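Local coordinates for putative alpha-galactosidase/melibiase (PDB 4OGZ), which probably hydrolyses terminal, non-reducing alpha-D-galactose residues from alpha-galactosides, as a member of glycoside hydrolase family 27, at residues P40-H44 with K56-I60. Residues are numbered along the deposited sequence; the frame is centred on the assembly and turned at random.
Sequences PIKWH and KETGI
W43 N, on edge strand 42-46, donates a hydrogen bond of 3.0 Å to K56 O in the turn that joins strands 52-55 and 60-64. The bond is nearly straight (166° at the hydrogen). The same oxygen also receives a CA-H...O contact from K42.

With CG anti to the carbonyl carbon (chi1 -76°), the W43 indole comes to lie over the backbone of the turn. G59 CA makes a CH-pi contact with the six-membered ring, 3.5 Å from its centroid. G59 has a positive phi (81°). I41 CG2 sits over the opposite face, 3.5 Å above the plane, while K56 O and E57 O lie at the edge. W43 NE1 is hydrogen-bonded to T35 OG1 of strand 28-36.

The outer side is polar. The side chains of K42 and E57 lie side by side and point the same way. K42 CE is 3.3 Å from E57 OE2, but the salt bridge from K42 NZ to that oxygen is long, at 3.9 Å. The extended K56 chain crosses H44 at about a right angle. One water joins the two, 2.6 Å from H44 ND1 and 2.8 Å from K56 NZ.

The contact joins edge strand 42-46 of one sheet to the loop between strands 52-55 and 60-64 of the other in the Ig-like domain. One backbone bond and a tryptophan sandwiched between I41 and G59 form its inner part. W43 O is buried without a polar partner; K56 CB and CG pack against it. The long salt bridge probably adds only a modest electrostatic pull at the solvent-facing side.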
loop_
_atom_site.group_PDB
_atom_site.type_symbol
_atom_site.label_atom_id
_atom_site.label_comp_id
_atom_site.label_asym_id
_atom_site.label_seq_id
_atom_site.Cartn_x
_atom_site.Cartn_y
_atom_site.Cartn_z
ATOM N N PRO A 40 -0.536 -27.788 5.455
ATOM C CA PRO A 40 -0.466 -27.296 4.092
ATOM C C PRO A 40 -1.843 -26.980 3.530
ATOM O O PRO A 40 -2.859 -27.485 4.022
ATOM C CB PRO A 40 0.176 -28.456 3.324
ATOM C CG PRO A 40 -0.086 -29.653 4.142
ATOM C CD PRO A 40 -0.239 -29.219 5.557
ATOM N N ILE A 41 -1.837 -26.106 2.527
ATOM C CA ILE A 41 -3.017 -25.711 1.789
ATOM C C ILE A 41 -2.841 -26.089 0.328
ATOM O O ILE A 41 -1.752 -26.036 -0.202
ATOM C CB ILE A 41 -3.236 -24.197 1.957
ATOM C CG1 ILE A 41 -3.827 -23.947 3.340
ATOM C CG2 ILE A 41 -4.148 -23.623 0.881
ATOM C CD1 ILE A 41 -4.050 -22.503 3.681
ATOM N N LYS A 42 -3.937 -26.456 -0.321
ATOM C CA LYS A 42 -3.967 -26.652 -1.758
ATOM C C LYS A 42 -5.047 -25.760 -2.377
ATOM O O LYS A 42 -6.150 -25.654 -1.846
ATOM C CB LYS A 42 -4.295 -28.105 -2.101
ATOM C CG LYS A 42 -3.569 -28.651 -3.313
ATOM C CD LYS A 42 -4.170 -29.979 -3.742
ATOM C CE LYS A 42 -3.654 -30.402 -5.113
ATOM N NZ LYS A 42 -3.686 -31.875 -5.316
ATOM N N TRP A 43 -4.736 -25.173 -3.521
ATOM C CA TRP A 43 -5.613 -24.218 -4.146
ATOM C C TRP A 43 -6.186 -24.778 -5.436
ATOM O O TRP A 43 -5.584 -25.626 -6.090
ATOM C CB TRP A 43 -4.857 -22.951 -4.484
ATOM C CG TRP A 43 -4.559 -22.075 -3.369
ATOM C CD1 TRP A 43 -5.298 -21.025 -2.934
ATOM C CD2 TRP A 43 -3.383 -22.116 -2.545
ATOM N NE1 TRP A 43 -4.655 -20.405 -1.875
ATOM C CE2 TRP A 43 -3.476 -21.058 -1.627
ATOM C CE3 TRP A 43 -2.263 -22.930 -2.505
ATOM C CZ2 TRP A 43 -2.461 -20.791 -0.667
ATOM C CZ3 TRP A 43 -1.269 -22.674 -1.549
ATOM C CH2 TRP A 43 -1.378 -21.612 -0.663
ATOM N N HIS A 44 -7.361 -24.287 -5.793
ATOM C CA HIS A 44 -7.976 -24.628 -7.063
ATOM C C HIS A 44 -8.578 -23.387 -7.642
ATOM O O HIS A 44 -8.976 -22.469 -6.912
ATOM C CB HIS A 44 -9.037 -25.747 -6.906
ATOM C CG HIS A 44 -8.477 -26.993 -6.311
ATOM N ND1 HIS A 44 -8.002 -28.037 -7.078
ATOM C CD2 HIS A 44 -8.229 -27.326 -5.019
ATOM C CE1 HIS A 44 -7.531 -28.982 -6.281
ATOM N NE2 HIS A 44 -7.657 -28.576 -5.027
ATOM N N LYS A 56 -1.113 -25.170 -7.807
ATOM C CA LYS A 56 -2.027 -25.606 -6.765
ATOM C C LYS A 56 -1.306 -25.810 -5.458
ATOM O O LYS A 56 -1.913 -25.776 -4.404
ATOM C CB LYS A 56 -2.712 -26.911 -7.180
ATOM C CG LYS A 56 -3.528 -26.795 -8.450
ATOM C CD LYS A 56 -4.265 -28.092 -8.748
ATOM C CE LYS A 56 -4.707 -28.128 -10.203
ATOM N NZ LYS A 56 -5.578 -29.297 -10.493
ATOM N N GLU A 57 0.003 -26.013 -5.520
ATOM C CA GLU A 57 0.784 -26.194 -4.314
ATOM C C GLU A 57 1.302 -24.876 -3.748
ATOM O O GLU A 57 1.538 -24.811 -2.564
ATOM C CB GLU A 57 1.943 -27.181 -4.537
ATOM C CG GLU A 57 1.596 -28.646 -4.246
ATOM C CD GLU A 57 0.607 -29.285 -5.224
ATOM O OE1 GLU A 57 0.857 -29.291 -6.449
ATOM O OE2 GLU A 57 -0.420 -29.818 -4.757
ATOM N N THR A 58 1.454 -23.825 -4.555
ATOM C CA THR A 58 1.986 -22.545 -4.045
ATOM C C THR A 58 0.995 -21.401 -3.997
ATOM O O THR A 58 1.268 -20.397 -3.359
ATOM C CB THR A 58 3.188 -22.067 -4.869
ATOM O OG1 THR A 58 2.772 -21.731 -6.191
ATOM C CG2 THR A 58 4.216 -23.162 -4.917
ATOM N N GLY A 59 -0.155 -21.538 -4.672
ATOM C CA GLY A 59 -1.178 -20.513 -4.604
ATOM C C GLY A 59 -0.907 -19.351 -5.537
ATOM O O GLY A 59 -1.550 -18.287 -5.431
ATOM N N ILE A 60 0.038 -19.535 -6.458
ATOM C CA ILE A 60 0.443 -18.469 -7.367
ATOM C C ILE A 60 -0.212 -18.658 -8.734
ATOM O O ILE A 60 -0.077 -19.726 -9.337
ATOM C CB ILE A 60 1.984 -18.406 -7.496
ATOM C CG1 ILE A 60 2.601 -17.909 -6.187
ATOM C CG2 ILE A 60 2.405 -17.455 -8.581
ATOM C CD1 ILE A 60 4.111 -18.074 -6.106
HETATM O O HOH W 1 -8.135 -28.698 -9.611
#